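Local coordinates for VP2 (Primate bocaparvovirus 1, PDB 7L0Y), which self-assembles with other size variants of the capsid protein, sixty copies in all, into the T=1 icosahedral capsid of human bocavirus 1, at residues E94-R99 / N228-Y233; N109-Q114 / Y447-V452; D127-V132 / V209-E214. One frame throughout, in Å; residues are numbered along the deposited sequence.

Interaction 1: residues E94-R99 / N228-Y233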
loop_
_atom_site.group_PDB
_atom_site.type_symbol
_atom_site.label_atom_id
_atom_site.label_comp_id
_atom_site.label_asym_id
_atom_site.label_seq_id
_atom_site.Cartn_x
_atom_site.Cartn_y
_atom_site.Cartn_z
ATOM N N GLU A 94 -67.794 -55.793 43.061
ATOM C CA GLU A 94 -67.463 -54.635 42.244
ATOM C C GLU A 94 -66.776 -54.940 40.921
ATOM O O GLU A 94 -66.539 -54.010 40.151
ATOM C CB GLU A 94 -66.591 -53.662 43.038
ATOM C CG GLU A 94 -67.285 -53.057 44.233
ATOM C CD GLU A 94 -66.455 -51.988 44.899
ATOM O OE1 GLU A 94 -65.290 -51.804 44.495
ATOM O OE2 GLU A 94 -66.961 -51.324 45.824
ATOM N N TYR A 95 -66.449 -56.190 40.621
ATOM C CA TYR A 95 -65.635 -56.459 39.444
ATOM C C TYR A 95 -66.172 -57.657 38.686
ATOM O O TYR A 95 -66.545 -58.665 39.288
ATOM C CB TYR A 95 -64.177 -56.718 39.812
ATOM C CG TYR A 95 -63.522 -55.572 40.522
ATOM C CD1 TYR A 95 -63.055 -54.480 39.820
ATOM C CD2 TYR A 95 -63.349 -55.593 41.892
ATOM C CE1 TYR A 95 -62.462 -53.441 40.455
ATOM C CE2 TYR A 95 -62.754 -54.554 42.537
ATOM C CZ TYR A 95 -62.306 -53.479 41.814
ATOM O OH TYR A 95 -61.695 -52.434 42.455
ATOM N N LYS A 96 -66.195 -57.543 37.361
ATOM C CA LYS A 96 -66.660 -58.641 36.528
ATOM C C LYS A 96 -65.604 -59.710 36.303
ATOM O O LYS A 96 -65.956 -60.851 35.999
ATOM C CB LYS A 96 -67.148 -58.103 35.187
ATOM C CG LYS A 96 -66.126 -57.282 34.475
ATOM C CD LYS A 96 -66.646 -56.799 33.156
ATOM C CE LYS A 96 -66.711 -57.907 32.144
ATOM N NZ LYS A 96 -67.230 -57.414 30.838
ATOM N N ARG A 97 -64.328 -59.372 36.419
ATOM C CA ARG A 97 -63.289 -60.376 36.298
ATOM C C ARG A 97 -62.024 -59.866 36.962
ATOM O O ARG A 97 -61.842 -58.666 37.159
ATOM C CB ARG A 97 -63.028 -60.735 34.838
ATOM C CG ARG A 97 -62.697 -59.558 33.992
ATOM C CD ARG A 97 -62.253 -60.009 32.657
ATOM N NE ARG A 97 -61.780 -58.893 31.866
ATOM C CZ ARG A 97 -61.203 -59.023 30.684
ATOM N NH1 ARG A 97 -61.007 -60.229 30.179
ATOM N NH2 ARG A 97 -60.796 -57.951 30.027
ATOM N N PHE A 98 -61.152 -60.805 37.299
ATOM C CA PHE A 98 -59.886 -60.493 37.934
ATOM C C PHE A 98 -58.921 -61.618 37.621
ATOM O O PHE A 98 -59.330 -62.721 37.270
ATOM C CB PHE A 98 -60.046 -60.306 39.444
ATOM C CG PHE A 98 -60.595 -61.502 40.148
ATOM C CD1 PHE A 98 -59.757 -62.431 40.716
ATOM C CD2 PHE A 98 -61.949 -61.708 40.225
ATOM C CE1 PHE A 98 -60.260 -63.520 41.359
ATOM C CE2 PHE A 98 -62.452 -62.802 40.861
ATOM C CZ PHE A 98 -61.609 -63.709 41.428
ATOM N N ARG A 99 -57.636 -61.307 37.677
ATOM C CA ARG A 99 -56.610 -62.331 37.587
ATOM C C ARG A 99 -55.390 -61.858 38.350
ATOM O O ARG A 99 -55.163 -60.653 38.475
ATOM C CB ARG A 99 -56.257 -62.638 36.130
ATOM C CG ARG A 99 -55.818 -61.447 35.375
ATOM C CD ARG A 99 -55.412 -61.835 34.010
ATOM N NE ARG A 99 -55.004 -60.667 33.258
ATOM C CZ ARG A 99 -54.619 -60.706 31.995
ATOM N NH1 ARG A 99 -54.583 -61.862 31.356
ATOM N NH2 ARG A 99 -54.267 -59.591 31.379
ATOM N N ASN A 228 -63.797 -65.112 35.748
ATOM C CA ASN A 228 -64.886 -64.208 35.439
ATOM C C ASN A 228 -65.928 -64.228 36.541
ATOM O O ASN A 228 -66.326 -65.283 37.028
ATOM C CB ASN A 228 -65.534 -64.604 34.119
ATOM C CG ASN A 228 -64.573 -64.549 32.967
ATOM O OD1 ASN A 228 -64.427 -65.511 32.225
ATOM N ND2 ASN A 228 -63.911 -63.418 32.802
ATOM N N ASN A 229 -66.361 -63.045 36.947
ATOM C CA ASN A 229 -67.463 -62.918 37.876
ATOM C C ASN A 229 -68.630 -62.311 37.103
ATOM O O ASN A 229 -68.782 -61.095 37.024
ATOM C CB ASN A 229 -67.036 -62.047 39.052
ATOM C CG ASN A 229 -68.045 -62.001 40.151
ATOM O OD1 ASN A 229 -68.772 -62.953 40.388
ATOM N ND2 ASN A 229 -68.099 -60.878 40.838
ATOM N N GLU A 230 -69.500 -63.174 36.592
ATOM C CA GLU A 230 -70.682 -62.764 35.852
ATOM C C GLU A 230 -71.700 -63.884 35.866
ATOM O O GLU A 230 -71.349 -65.064 35.875
ATOM C CB GLU A 230 -70.375 -62.381 34.401
ATOM C CG GLU A 230 -69.813 -60.993 34.197
ATOM C CD GLU A 230 -69.402 -60.753 32.765
ATOM O OE1 GLU A 230 -69.228 -61.745 32.030
ATOM O OE2 GLU A 230 -69.297 -59.582 32.356
ATOM N N ARG A 231 -72.962 -63.504 35.793
ATOM C CA ARG A 231 -74.065 -64.442 35.846
ATOM C C ARG A 231 -74.836 -64.376 34.541
ATOM O O ARG A 231 -75.144 -63.289 34.047
ATOM C CB ARG A 231 -75.001 -64.120 37.003
ATOM C CG ARG A 231 -76.047 -65.171 37.235
ATOM C CD ARG A 231 -76.978 -64.763 38.331
ATOM N NE ARG A 231 -77.913 -63.739 37.892
ATOM C CZ ARG A 231 -79.107 -64.007 37.382
ATOM N NH1 ARG A 231 -79.904 -63.024 37.003
ATOM N NH2 ARG A 231 -79.512 -65.261 37.281
ATOM N N ALA A 232 -75.143 -65.537 33.985
ATOM C CA ALA A 232 -76.100 -65.638 32.899
ATOM C C ALA A 232 -77.504 -65.646 33.483
ATOM O O ALA A 232 -77.836 -66.513 34.296
ATOM C CB ALA A 232 -75.860 -66.899 32.077
ATOM N N TYR A 233 -78.320 -64.671 33.089
ATOM C CA TYR A 233 -79.696 -64.636 33.556
ATOM C C TYR A 233 -80.607 -65.546 32.750
ATOM O O TYR A 233 -81.678 -65.917 33.237
ATOM C CB TYR A 233 -80.232 -63.203 33.541
ATOM C CG TYR A 233 -80.302 -62.566 32.179
ATOM C CD1 TYR A 233 -81.419 -62.718 31.379
ATOM C CD2 TYR A 233 -79.265 -61.788 31.708
ATOM C CE1 TYR A 233 -81.491 -62.141 30.152
ATOM C CE2 TYR A 233 -79.329 -61.202 30.479
ATOM C CZ TYR A 233 -80.443 -61.382 29.703
ATOM O OH TYR A 233 -80.506 -60.795 28.466
#
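Lys-96 and Glu-230 run side by side and point the same way, and one carboxylate oxygen, OE2, meets the lysine from CB to NZ. At the root, Lys-96 CB lies 3.8 Å from Glu-230 OE2, with Asn-229 O at 3.9 Å. Lys-96 CD lies 3.9 Å from Glu-230 OE2; the bend at chi3 (-73°) then brings CE to 3.1 Å from it. NZ completes a salt bridge to the same oxygen at 3.4 Å. The backbones are stitched by Asn-229: its N donates to Lys-96 O, and its ND2 to Tyr-95 O at 3.1 Å, the acceptor lying nearly in the amide plane. That amide also reaches Thr-92 O and the N of Lys-512. Next to it Arg-97 and Asn-228 form an antiparallel non-hydrogen-bonded pair. Lys-96 and Arg-97 form a classic beta bulge against Glu-461, where strand 95-118 sets out between strands 215-232 and 446-462, as in the BIDG sheet of the parvovirus jelly roll. Asn-229 thus ties the two chains through both its backbone N and its side-chain ND2, while the partly exposed ion pair, gripping through one carboxylate oxygen, probably adds a weaker, solvent-screened attraction.

Interaction 2: residues N109-Q114 / Y447-V452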
loop_
_atom_site.group_PDB
_atom_site.type_symbol
_atom_site.label_atom_id
_atom_site.label_comp_id
_atom_site.label_asym_id
_atom_site.label_seq_id
_atom_site.Cartn_x
_atom_site.Cartn_y
_atom_site.Cartn_z
ATOM N N ASN A 109 -36.858 -62.069 58.831
ATOM C CA ASN A 109 -36.889 -62.116 60.293
ATOM C C ASN A 109 -36.817 -63.543 60.808
ATOM O O ASN A 109 -37.604 -63.964 61.653
ATOM C CB ASN A 109 -38.115 -61.398 60.842
ATOM C CG ASN A 109 -38.012 -59.912 60.695
ATOM O OD1 ASN A 109 -36.921 -59.374 60.577
ATOM N ND2 ASN A 109 -39.143 -59.237 60.697
ATOM N N LEU A 110 -35.849 -64.290 60.301
ATOM C CA LEU A 110 -35.738 -65.694 60.647
ATOM C C LEU A 110 -35.190 -65.841 62.056
ATOM O O LEU A 110 -34.340 -65.064 62.491
ATOM C CB LEU A 110 -34.833 -66.422 59.662
ATOM C CG LEU A 110 -35.383 -66.781 58.285
ATOM C CD1 LEU A 110 -36.779 -67.314 58.449
ATOM C CD2 LEU A 110 -35.411 -65.588 57.380
ATOM N N GLN A 111 -35.680 -66.839 62.768
ATOM C CA GLN A 111 -35.186 -67.177 64.090
ATOM C C GLN A 111 -34.999 -68.676 64.183
ATOM O O GLN A 111 -35.965 -69.427 64.056
ATOM C CB GLN A 111 -36.156 -66.723 65.162
ATOM C CG GLN A 111 -36.213 -65.252 65.367
ATOM C CD GLN A 111 -37.310 -64.886 66.309
ATOM O OE1 GLN A 111 -38.347 -65.536 66.344
ATOM N NE2 GLN A 111 -37.076 -63.884 67.121
ATOM N N ILE A 112 -33.772 -69.110 64.414
ATOM C CA ILE A 112 -33.495 -70.502 64.726
ATOM C C ILE A 112 -33.256 -70.597 66.222
ATOM O O ILE A 112 -32.416 -69.881 66.770
ATOM C CB ILE A 112 -32.300 -71.048 63.931
ATOM C CG1 ILE A 112 -32.601 -71.022 62.436
ATOM C CG2 ILE A 112 -32.036 -72.474 64.335
ATOM C CD1 ILE A 112 -32.062 -69.821 61.724
ATOM N N LYS A 113 -34.021 -71.451 66.882
ATOM C CA LYS A 113 -33.885 -71.698 68.305
ATOM C C LYS A 113 -33.441 -73.136 68.497
ATOM O O LYS A 113 -33.910 -74.036 67.801
ATOM C CB LYS A 113 -35.205 -71.477 69.045
ATOM C CG LYS A 113 -35.864 -70.133 68.852
ATOM C CD LYS A 113 -35.098 -69.006 69.475
ATOM C CE LYS A 113 -35.329 -68.956 70.973
ATOM N NZ LYS A 113 -34.695 -67.771 71.607
ATOM N N GLN A 114 -32.540 -73.351 69.441
ATOM C CA GLN A 114 -32.222 -74.700 69.871
ATOM C C GLN A 114 -33.233 -75.157 70.909
ATOM O O GLN A 114 -33.626 -74.394 71.790
ATOM C CB GLN A 114 -30.811 -74.759 70.442
ATOM C CG GLN A 114 -30.373 -76.141 70.847
ATOM C CD GLN A 114 -28.940 -76.174 71.306
ATOM O OE1 GLN A 114 -28.213 -75.199 71.169
ATOM N NE2 GLN A 114 -28.534 -77.290 71.887
ATOM N N TYR A 447 -35.476 -75.537 65.640
ATOM C CA TYR A 447 -36.617 -75.174 64.820
ATOM C C TYR A 447 -36.437 -73.736 64.380
ATOM O O TYR A 447 -35.729 -72.957 65.014
ATOM C CB TYR A 447 -37.948 -75.352 65.547
ATOM C CG TYR A 447 -38.224 -74.318 66.593
ATOM C CD1 TYR A 447 -39.027 -73.230 66.317
ATOM C CD2 TYR A 447 -37.654 -74.408 67.843
ATOM C CE1 TYR A 447 -39.274 -72.287 67.259
ATOM C CE2 TYR A 447 -37.897 -73.468 68.791
ATOM C CZ TYR A 447 -38.709 -72.408 68.498
ATOM O OH TYR A 447 -38.957 -71.453 69.453
ATOM N N CYS A 448 -37.077 -73.393 63.275
ATOM C CA CYS A 448 -37.020 -72.046 62.738
ATOM C C CYS A 448 -38.412 -71.438 62.743
ATOM O O CYS A 448 -39.388 -72.098 62.383
ATOM C CB CYS A 448 -36.446 -72.035 61.322
ATOM S SG CYS A 448 -36.262 -70.392 60.603
ATOM N N THR A 449 -38.496 -70.192 63.177
ATOM C CA THR A 449 -39.659 -69.358 62.953
ATOM C C THR A 449 -39.222 -68.154 62.143
ATOM O O THR A 449 -38.074 -67.725 62.229
ATOM C CB THR A 449 -40.314 -68.898 64.265
ATOM O OG1 THR A 449 -39.378 -68.149 65.046
ATOM C CG2 THR A 449 -40.785 -70.077 65.061
ATOM N N GLY A 450 -40.134 -67.623 61.349
ATOM C CA GLY A 450 -39.852 -66.424 60.604
ATOM C C GLY A 450 -41.134 -65.836 60.085
ATOM O O GLY A 450 -42.224 -66.317 60.381
ATOM N N GLN A 451 -40.992 -64.788 59.289
ATOM C CA GLN A 451 -42.125 -64.135 58.661
ATOM C C GLN A 451 -42.050 -64.353 57.160
ATOM O O GLN A 451 -40.990 -64.191 56.559
ATOM C CB GLN A 451 -42.155 -62.640 58.994
ATOM C CG GLN A 451 -42.292 -62.365 60.477
ATOM C CD GLN A 451 -42.394 -60.893 60.827
ATOM O OE1 GLN A 451 -42.074 -60.019 60.029
ATOM N NE2 GLN A 451 -42.813 -60.614 62.052
ATOM N N VAL A 452 -43.164 -64.768 56.571
ATOM C CA VAL A 452 -43.362 -64.733 55.128
ATOM C C VAL A 452 -44.358 -63.639 54.816
ATOM O O VAL A 452 -45.405 -63.545 55.457
ATOM C CB VAL A 452 -43.847 -66.079 54.563
ATOM C CG1 VAL A 452 -42.714 -66.996 54.454
ATOM C CG2 VAL A 452 -44.876 -66.687 55.484
#
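Tyr-447 lies beside Lys-113 and forms with it a hydrogen-bonded antiparallel pair: Lys-113 N donates to Tyr-447 O (2.9 Å) and Tyr-447 N returns a bond to Lys-113 O. With CG between the backbone N and the carbonyl carbon (chi1 74°), the phenol swings alongside the lysine chain; its CE2 sits 3.4 Å from Lys-113 CB and its OH end meets CG. The lysine then bends twice and carries NZ off to a weak bond with Asn-126 OD1. Cys-448 points to the opposite face of the sheet, where its SG meets Leu-110 CD1 at 3.8 Å and its CB faces Ile-112 CG1 in a non-hydrogen-bonded pair. Thr-449 returns to the tyrosine side. Its backbone exchanges bonds with Gln-111 (Gln-111 N to Thr-449 O 2.6 Å, Thr-449 N to Gln-111 O 2.8 Å), while its OG1 makes a weak bond to Gln-111 OE1; the amide's NE2 reaches weakly for Thr-129 O of a neighbouring subunit. Gly-450 has no side chain; its CA lies 3.9 Å from Leu-110 CD1, which stands close to where a beta-carbon would be. Gln-451 ends the contact, its OE1 taking a bond from Asn-109 ND2 at 3.1 Å; the donor stands well above the carbonyl plane, and the two amides are turned 67° apart. ND2 also binds Gly-18 O. These strands, 95-118 and 446-462, are neighbours in the BIDG sheet of the parvovirus jelly roll. Polar side chains on the Gln-111 face and apolar ones on the Cys-448 face imply a two-sided strand pair, one surface turned to a subunit contact and the other to the barrel interior.

Interaction 3: residues D127-V132 / V209-E214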
loop_
_atom_site.group_PDB
_atom_site.type_symbol
_atom_site.label_atom_id
_atom_site.label_comp_id
_atom_site.label_asym_id
_atom_site.label_seq_id
_atom_site.Cartn_x
_atom_site.Cartn_y
_atom_site.Cartn_z
ATOM N N ASP A 127 -29.553 -70.101 68.587
ATOM C CA ASP A 127 -28.277 -70.461 67.980
ATOM C C ASP A 127 -28.153 -69.583 66.743
ATOM O O ASP A 127 -28.846 -69.778 65.743
ATOM C CB ASP A 127 -28.207 -71.948 67.687
ATOM C CG ASP A 127 -29.460 -72.462 67.060
ATOM O OD1 ASP A 127 -30.427 -71.689 66.993
ATOM O OD2 ASP A 127 -29.492 -73.635 66.653
ATOM N N LEU A 128 -27.256 -68.602 66.823
ATOM C CA LEU A 128 -27.263 -67.516 65.855
ATOM C C LEU A 128 -26.553 -67.914 64.573
ATOM O O LEU A 128 -26.710 -67.262 63.537
ATOM C CB LEU A 128 -26.619 -66.267 66.456
ATOM C CG LEU A 128 -27.250 -65.467 67.604
ATOM C CD1 LEU A 128 -27.565 -66.312 68.802
ATOM C CD2 LEU A 128 -26.319 -64.351 68.029
ATOM N N THR A 129 -25.769 -68.988 64.619
ATOM C CA THR A 129 -24.999 -69.375 63.446
ATOM C C THR A 129 -25.713 -70.448 62.641
ATOM O O THR A 129 -25.192 -70.923 61.629
ATOM C CB THR A 129 -23.611 -69.841 63.868
ATOM O OG1 THR A 129 -23.728 -70.943 64.770
ATOM C CG2 THR A 129 -22.887 -68.721 64.563
ATOM N N ALA A 130 -26.904 -70.846 63.071
ATOM C CA ALA A 130 -27.653 -71.858 62.344
ATOM C C ALA A 130 -28.340 -71.251 61.129
ATOM O O ALA A 130 -28.840 -70.126 61.173
ATOM C CB ALA A 130 -28.676 -72.514 63.264
ATOM N N GLY A 131 -28.333 -71.996 60.027
ATOM C CA GLY A 131 -28.978 -71.582 58.805
ATOM C C GLY A 131 -30.268 -72.335 58.528
ATOM O O GLY A 131 -30.596 -73.337 59.153
ATOM N N VAL A 132 -31.008 -71.816 57.560
ATOM C CA VAL A 132 -32.119 -72.533 56.956
ATOM C C VAL A 132 -31.896 -72.540 55.457
ATOM O O VAL A 132 -31.474 -71.534 54.881
ATOM C CB VAL A 132 -33.495 -71.927 57.306
ATOM C CG1 VAL A 132 -33.766 -72.073 58.766
ATOM C CG2 VAL A 132 -33.573 -70.474 56.905
ATOM N N VAL A 209 -28.908 -70.358 51.770
ATOM C CA VAL A 209 -28.829 -70.628 53.194
ATOM C C VAL A 209 -28.888 -69.294 53.909
ATOM O O VAL A 209 -28.109 -68.386 53.609
ATOM C CB VAL A 209 -27.565 -71.416 53.560
ATOM C CG1 VAL A 209 -27.511 -71.635 55.050
ATOM C CG2 VAL A 209 -27.553 -72.737 52.830
ATOM N N LEU A 210 -29.836 -69.165 54.820
ATOM C CA LEU A 210 -30.086 -67.921 55.520
ATOM C C LEU A 210 -29.807 -68.109 56.997
ATOM O O LEU A 210 -30.311 -69.050 57.611
ATOM C CB LEU A 210 -31.529 -67.459 55.323
ATOM C CG LEU A 210 -31.901 -66.599 54.120
ATOM C CD1 LEU A 210 -31.667 -67.320 52.825
ATOM C CD2 LEU A 210 -33.353 -66.227 54.242
ATOM N N ARG A 211 -29.007 -67.218 57.560
ATOM C CA ARG A 211 -28.946 -67.068 59.000
ATOM C C ARG A 211 -29.933 -65.988 59.430
ATOM O O ARG A 211 -30.674 -65.429 58.624
ATOM C CB ARG A 211 -27.524 -66.770 59.456
ATOM C CG ARG A 211 -26.598 -67.945 59.314
ATOM C CD ARG A 211 -25.260 -67.652 59.914
ATOM N NE ARG A 211 -24.367 -68.794 59.812
ATOM C CZ ARG A 211 -23.113 -68.795 60.244
ATOM N NH1 ARG A 211 -22.613 -67.712 60.818
ATOM N NH2 ARG A 211 -22.369 -69.880 60.125
ATOM N N THR A 212 -29.941 -65.694 60.726
ATOM C CA THR A 212 -31.043 -64.926 61.289
ATOM C C THR A 212 -31.047 -63.487 60.793
ATOM O O THR A 212 -32.090 -62.824 60.811
ATOM C CB THR A 212 -30.988 -64.975 62.813
ATOM O OG1 THR A 212 -32.173 -64.378 63.344
ATOM C CG2 THR A 212 -29.772 -64.240 63.334
ATOM N N GLY A 213 -29.908 -62.992 60.319
ATOM C CA GLY A 213 -29.859 -61.617 59.864
ATOM C C GLY A 213 -30.100 -61.476 58.377
ATOM O O GLY A 213 -30.179 -60.365 57.857
ATOM N N GLU A 214 -30.119 -62.590 57.663
ATOM C CA GLU A 214 -30.412 -62.619 56.240
ATOM C C GLU A 214 -31.911 -62.720 55.963
ATOM O O GLU A 214 -32.696 -63.177 56.792
ATOM C CB GLU A 214 -29.652 -63.762 55.579
ATOM C CG GLU A 214 -28.158 -63.519 55.582
ATOM C CD GLU A 214 -27.375 -64.630 54.935
ATOM O OE1 GLU A 214 -27.942 -65.718 54.740
ATOM O OE2 GLU A 214 -26.201 -64.403 54.581
#
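Val-132 and Leu-210 make the tight end, exchanging two backbone hydrogen bonds: Val-132 N to Leu-210 O and Leu-210 N to Val-132 O, both 2.9 Å. Val-132 CG2 packs against Leu-210 CB at 4.0 Å. Beside them Gly-131 CA makes a CA-H...O contact with Leu-210 O at 3.1 Å and lies 4.0 Å from Val-209 CG1; the glycine brings no side chain to this place. This pair joins strands 132-137 and 208-210, which match E and F of the CHEF sheet of the parvovirus jelly roll; past it the chains diverge, each into a type I turn. Arg-211 spans the widening gap. Extended from CG to NE, it lays its guanidinium beside Thr-129, whose O sits over one face, 2.9 Å from Arg-211 NE but at an angle too poor for a hydrogen bond. Weak bonds from NH2 to Leu-110 O and from NH1 to Thr-212 O, both of a neighbouring subunit, take the charged end instead. The loose end is partly exposed Leu-128, whose O lies 3.9 Å from Arg-211 CD and 4.3 Å from Thr-212 CG2, and whose side chain packs on Val-13 of its own chain and on Val-13 of that neighbouring subunit.

How the interactions relate
Interactions 1 and 2 hold the same long strand, 95-118, near its start and in its later part, about 41 Å apart between centres: its start against 215-232, its far part against 446-462. Interaction 3 belongs to the facing sheet of the jelly roll, yet its centre lies 9 Å from that of interaction 2. There Cys-448 SG packs on Val-132 CG1 and Ile-112 on Ala-130, filling the barrel end between the sheets, while Thr-212 OG1 probably bonds to Leu-110 O. Interaction 1, partly buried, adds a salt bridge to sparse backbone bonding; interaction 2, buried, relies on regular strand pairing; interaction 3, also buried, has one bridge and loop packing round Arg-211. Both buried contacts send polar groups, Gln-111 and Arg-211, across the same type of subunit interface.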